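Local coordinates for tail fiber protein (PDB 6CL6), which probably binds receptors on the target cell surface as the trimeric tail fiber of an R-type pyocin, a contractile injection system of Pseudomonas aeruginosa, at residues A43-N46 / S47-P50; M209-G212 / G213-N216. One frame throughout, in Å; residues are numbered along the deposited sequence.

Interaction 1: A43-N46 / S47-P50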
ATOM      1  N   ALA A  43     -30.522  41.328 -62.086  1.00  8.70           N
ATOM      2  CA  ALA A  43     -31.443  42.464 -62.227  1.00  9.59           C
ATOM      3  C   ALA A  43     -30.899  43.752 -61.619  1.00 22.79           C
ATOM      4  O   ALA A  43     -31.278  44.849 -62.047  1.00 14.53           O
ATOM      5  CB  ALA A  43     -32.798  42.135 -61.598  1.00  9.67           C
ATOM      6  N   VAL A  44     -30.039  43.660 -60.609  1.00 12.83           N
ATOM      7  CA  VAL A  44     -29.464  44.835 -59.978  1.00  9.08           C
ATOM      8  C   VAL A  44     -27.957  44.648 -59.912  1.00 14.58           C
ATOM      9  O   VAL A  44     -27.440  43.539 -60.032  1.00 13.58           O
ATOM     10  CB  VAL A  44     -30.046  45.125 -58.587  1.00 16.63           C
ATOM     11  CG1 VAL A  44     -31.528  45.530 -58.688  1.00 12.42           C
ATOM     12  CG2 VAL A  44     -29.847  43.925 -57.656  1.00 15.33           C
ATOM     13  N   SER A  45     -27.241  45.750 -59.748  1.00 13.51           N
ATOM     14  CA  SER A  45     -25.781  45.674 -59.751  1.00  9.97           C
ATOM     15  C   SER A  45     -25.319  44.760 -58.616  1.00 18.29           C
ATOM     16  O   SER A  45     -26.013  44.568 -57.615  1.00 18.65           O
ATOM     17  CB  SER A  45     -25.139  47.059 -59.585  1.00  9.72           C
ATOM     18  OG  SER A  45     -25.182  47.500 -58.245  1.00 23.03           O
ATOM     19  N   ASN A  46     -24.129  44.208 -58.773  0.62 12.66           N
ATOM     20  CA  ASN A  46     -23.630  43.223 -57.816  0.62 17.02           C
ATOM     21  C   ASN A  46     -23.045  43.855 -56.552  0.62  9.10           C
ATOM     22  O   ASN A  46     -22.355  43.154 -55.779  0.62  8.98           O
ATOM     23  CB  ASN A  46     -22.599  42.306 -58.481  0.62 17.48           C
ATOM     24  CG  ASN A  46     -21.330  43.038 -58.891  0.62 14.97           C
ATOM     25  OD1 ASN A  46     -21.037  44.139 -58.402  0.62 18.91           O
ATOM     26  ND2 ASN A  46     -20.576  42.425 -59.788  0.62 19.70           N
ATOM     27  N   SER A  47     -23.303  45.135 -56.298  0.62 14.78           N
ATOM     28  CA  SER A  47     -23.020  45.753 -55.008  0.62 13.97           C
ATOM     29  C   SER A  47     -24.284  46.308 -54.353  0.62 10.24           C
ATOM     30  O   SER A  47     -24.197  47.098 -53.413  0.62 17.72           O
ATOM     31  CB  SER A  47     -21.976  46.864 -55.158  0.62 32.62           C
ATOM     32  OG  SER A  47     -22.493  47.938 -55.906  0.62 22.82           O
ATOM     33  N   SER A  48     -25.451  45.915 -54.837  1.00 11.80           N
ATOM     34  CA  SER A  48     -26.715  46.392 -54.276  1.00 10.03           C
ATOM     35  C   SER A  48     -26.903  46.011 -52.812  1.00 11.53           C
ATOM     36  O   SER A  48     -26.485  44.943 -52.370  1.00 11.97           O
ATOM     37  CB  SER A  48     -27.883  45.848 -55.113  1.00 14.20           C
ATOM     38  OG  SER A  48     -27.837  46.379 -56.442  1.00 13.49           O
ATOM     39  N   ASP A  49     -27.563  46.891 -52.076  1.00 16.81           N
ATOM     40  CA  ASP A  49     -27.860  46.663 -50.643  1.00 14.21           C
ATOM     41  C   ASP A  49     -29.011  45.655 -50.518  1.00 12.75           C
ATOM     42  O   ASP A  49     -30.140  45.952 -50.919  1.00 11.39           O
ATOM     43  CB  ASP A  49     -28.213  47.977 -49.958  1.00 23.53           C
ATOM     44  CG  ASP A  49     -28.434  47.835 -48.456  1.00 15.66           C
ATOM     45  OD1 ASP A  49     -28.420  46.694 -47.932  1.00 14.09           O
ATOM     46  OD2 ASP A  49     -28.645  48.862 -47.778  1.00 21.81           O
ATOM     47  N   PRO A  50     -28.793  44.493 -49.927  1.00  9.80           N
ATOM     48  CA  PRO A  50     -29.930  43.569 -49.752  1.00 14.30           C
ATOM     49  C   PRO A  50     -30.985  44.087 -48.797  1.00  9.96           C
ATOM     50  O   PRO A  50     -32.128  43.621 -48.850  1.00 11.77           O
ATOM     51  CB  PRO A  50     -29.254  42.278 -49.238  1.00 15.06           C
ATOM     52  CG  PRO A  50     -27.984  42.731 -48.593  1.00 11.67           C
ATOM     53  CD  PRO A  50     -27.528  43.948 -49.373  1.00 12.43           C
TER
HETATM   54  O   HOH W   1     -27.395  48.844 -57.454  1.00 13.98           O
HETATM   55  O   HOH W   2     -21.375  46.964 -58.472  1.00 22.00           O
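A type I beta turn runs from Ser45 to Ser48, with Asn46 and Ser47 at its corners. It lies in the loop between strands 23-25 and 57-60, on the surface of the fiber. The carbonyl oxygen of Ser45 is the centre of the contact. Ser48 N donates to Ser45 O at 3.1 Å, with an N-H...O angle of 156°, and this bond closes the turn. The side chain of the same residue adds a second bond: Ser48 OG donates to Ser45 O at 2.8 Å. Both donors come from the same face of the carbonyl plane. The amide stands well above that plane, while the hydroxyl is tilted from it by 24°. Ser48 OG lies beside its own backbone N (chi1 -65°), which lets amide and hydroxyl reach back to one acceptor.

Val44 packs against the same hydroxyl. Its CB lies 3.3 Å from Ser48 OG, and its CG2 branch sits alongside Ser48 CB at 3.7 Å.

Two waters extend the polar network. One bridges Ser45 OG and Ser48 OG, at 2.7 Å from each, and donates to Ser48 OG. The other donates to Asn46 OD1 at 2.8 Å and is also hydrogen-bonded to Ser47 OG. Asn46 and Ser47 are each modelled in two conformers, so this second bridge is doubtful.

Beyond the turn, Ser48 O accepts a hydrogen bond from Thr60 OG1, and Asn46 packs on Tyr79 of a second subunit. Within the turn, Ser48 OG gives its proton to Ser45 O and accepts one from water. One serine hydroxyl thus links the turn-closing carbonyl to the solvent.

Interaction 2: M209-G212 / G213-N216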
ATOM      1  N   MET A 209      -6.511  12.197 -16.854  1.00 12.85           N
ATOM      2  CA  MET A 209      -7.415  11.475 -15.953  1.00 18.33           C
ATOM      3  C   MET A 209      -6.749  10.223 -15.382  1.00 12.06           C
ATOM      4  O   MET A 209      -6.062   9.501 -16.092  1.00 14.40           O
ATOM      5  CB  MET A 209      -8.689  11.089 -16.706  1.00  9.95           C
ATOM      6  CG  MET A 209      -9.722  10.357 -15.882  1.00 10.93           C
ATOM      7  SD  MET A 209     -11.022   9.583 -16.892  1.00 16.37           S
ATOM      8  CE  MET A 209     -11.805  10.933 -17.699  1.00 25.19           C
ATOM      9  N   TRP A 210      -6.945   9.986 -14.084  1.00 12.32           N
ATOM     10  CA  TRP A 210      -6.630   8.705 -13.462  1.00 20.11           C
ATOM     11  C   TRP A 210      -7.836   7.782 -13.658  1.00 12.11           C
ATOM     12  O   TRP A 210      -8.968   8.175 -13.357  1.00 15.14           O
ATOM     13  CB  TRP A 210      -6.359   8.839 -11.963  1.00 16.17           C
ATOM     14  CG  TRP A 210      -5.068   9.470 -11.588  1.00  6.36           C
ATOM     15  CD1 TRP A 210      -4.900  10.565 -10.782  1.00 15.50           C
ATOM     16  CD2 TRP A 210      -3.776   9.050 -11.970  1.00  6.60           C
ATOM     17  NE1 TRP A 210      -3.560  10.852 -10.655  1.00 15.70           N
ATOM     18  CE2 TRP A 210      -2.848   9.929 -11.375  1.00  7.61           C
ATOM     19  CE3 TRP A 210      -3.287   7.991 -12.764  1.00 11.06           C
ATOM     20  CZ2 TRP A 210      -1.469   9.817 -11.585  1.00 11.44           C
ATOM     21  CZ3 TRP A 210      -1.920   7.870 -12.943  1.00 15.47           C
ATOM     22  CH2 TRP A 210      -1.031   8.771 -12.354  1.00 15.85           C
ATOM     23  N   HIS A 211      -7.598   6.562 -14.129  1.00 21.40           N
ATOM     24  CA  HIS A 211      -8.681   5.620 -14.317  1.00 14.47           C
ATOM     25  C   HIS A 211      -8.281   4.234 -13.840  1.00 15.10           C
ATOM     26  O   HIS A 211      -7.147   3.981 -13.406  1.00 10.72           O
ATOM     27  CB  HIS A 211      -9.156   5.626 -15.793  1.00 13.57           C
ATOM     28  CG  HIS A 211      -8.100   5.241 -16.767  1.00 11.76           C
ATOM     29  ND1 HIS A 211      -7.711   3.937 -16.960  1.00 12.04           N
ATOM     30  CD2 HIS A 211      -7.351   5.985 -17.606  1.00 16.59           C
ATOM     31  CE1 HIS A 211      -6.753   3.895 -17.862  1.00 19.40           C
ATOM     32  NE2 HIS A 211      -6.522   5.127 -18.276  1.00 18.71           N
ATOM     33  N   GLY A 212      -9.256   3.330 -13.886  1.00 15.60           N
ATOM     34  CA  GLY A 212      -9.102   1.992 -13.342  1.00 17.58           C
ATOM     35  C   GLY A 212      -8.071   1.143 -14.044  1.00 27.79           C
ATOM     36  O   GLY A 212      -7.571   0.174 -13.456  1.00 18.09           O
ATOM     37  N   GLY A 213      -7.737   1.471 -15.293  1.00 13.16           N
ATOM     38  CA  GLY A 213      -6.633   0.803 -15.946  1.00 18.69           C
ATOM     39  C   GLY A 213      -5.263   1.236 -15.458  1.00 18.28           C
ATOM     40  O   GLY A 213      -4.283   0.520 -15.675  1.00 20.76           O
ATOM     41  N   ASP A 214      -5.169   2.384 -14.796  1.00 12.97           N
ATOM     42  CA  ASP A 214      -3.898   2.861 -14.297  1.00 12.78           C
ATOM     43  C   ASP A 214      -3.498   2.169 -13.004  1.00 22.83           C
ATOM     44  O   ASP A 214      -2.343   1.749 -12.850  1.00 18.97           O
ATOM     45  CB  ASP A 214      -3.953   4.368 -14.044  1.00 14.54           C
ATOM     46  CG  ASP A 214      -4.116   5.156 -15.320  1.00 13.06           C
ATOM     47  OD1 ASP A 214      -3.487   4.752 -16.303  1.00 16.48           O
ATOM     48  OD2 ASP A 214      -4.868   6.168 -15.283  1.00 10.03           O
ATOM     49  N   PHE A 215      -4.409   2.138 -12.031  1.00 15.79           N
ATOM     50  CA  PHE A 215      -4.139   1.550 -10.722  1.00 23.78           C
ATOM     51  C   PHE A 215      -5.465   1.282 -10.032  1.00 34.16           C
ATOM     52  O   PHE A 215      -6.502   1.850 -10.388  1.00 15.56           O
ATOM     53  CB  PHE A 215      -3.284   2.448  -9.820  1.00 16.02           C
ATOM     54  CG  PHE A 215      -3.970   3.713  -9.412  1.00 28.51           C
ATOM     55  CD1 PHE A 215      -3.933   4.831 -10.233  1.00 17.13           C
ATOM     56  CD2 PHE A 215      -4.666   3.789  -8.209  1.00 24.68           C
ATOM     57  CE1 PHE A 215      -4.583   6.015  -9.841  1.00  9.92           C
ATOM     58  CE2 PHE A 215      -5.323   4.945  -7.834  1.00 24.45           C
ATOM     59  CZ  PHE A 215      -5.289   6.063  -8.659  1.00 16.28           C
ATOM     60  N   ASN A 216      -5.400   0.429  -9.020  1.00 20.11           N
ATOM     61  CA  ASN A 216      -6.521   0.096  -8.147  1.00 16.57           C
ATOM     62  C   ASN A 216      -6.124   0.548  -6.750  1.00 20.89           C
ATOM     63  O   ASN A 216      -5.098   0.090  -6.232  1.00 17.31           O
ATOM     64  CB  ASN A 216      -6.805  -1.417  -8.197  1.00 31.84           C
ATOM     65  CG  ASN A 216      -8.002  -1.823  -7.341  1.00 42.26           C
ATOM     66  OD1 ASN A 216      -8.491  -1.052  -6.513  1.00 24.36           O
ATOM     67  ND2 ASN A 216      -8.461  -3.052  -7.529  1.00 42.26           N
TER
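A tight turn of type I geometry runs from His211 to Asp214, with Gly212 and Gly213 at its corners, and three hydrogen bonds hold it. Asp214 N donates to His211 O at 2.9 Å, from above the carbonyl plane. The Asp214 side chain reaches back to His211 N, which donates to Asp214 OD2 at 3.0 Å with an angle of 162°, on the anti side and tilted out of the carboxylate plane. Gly213 N lies at the imidazole edge, a little out of the ring plane, and donates to His211 ND1 at 3.0 Å, a more bent bond. His211 CG lies between its backbone N and carbonyl carbon (chi1 61°), which turns the ring back over the loop. Accepting at ND1 fits a proton on NE2, which is hydrogen-bonded to Glu191 O.

Asp214 OD2 lies over one face of the imidazole, 3.4 Å from His211 CD2. The same oxygen meets the indole edge, 3.5 Å from Trp210 CE3. Asp214 OD1 forms a salt bridge with Arg208, which probably favours the charged carboxylate.

The aromatic pair is an offset edge-to-face stack. The Phe215 edge, led by CE1, comes over the rim of the Trp210 face, near CD2 and 3.8 Å from Trp210 CE3; the planes are 76° apart.

Trp210 NE1 bonds to Phe215 O of a third subunit and the indole stacks with that Phe215, as Phe215 here does with Trp210 of the second subunit. The loop follows strand 202-208, outermost of its sheet within this chain, and Met209 continues backbone pairing with Phe193 of strand 193-199.

Interactions 1 and 2 are separate local turns along one elongated, trimeric fiber. Their centres are 63 Å apart, and their nearest atoms about 47 Å, so they do not meet. The 43-50 turn precedes 209-216 in the chain, and each sits in a loop beside a different sheet: 43-50 leads into strand 57-60, whereas 209-216 leaves strand 202-208. Interaction 1 is polar, hydrated and at the surface, with one residue reaching another subunit. Interaction 2 is partly buried and joins all three subunits. Neither includes a residue of the iron site, His243 and His245, or of the calcium site at Asp309 and Gly358; these lie further along the chain.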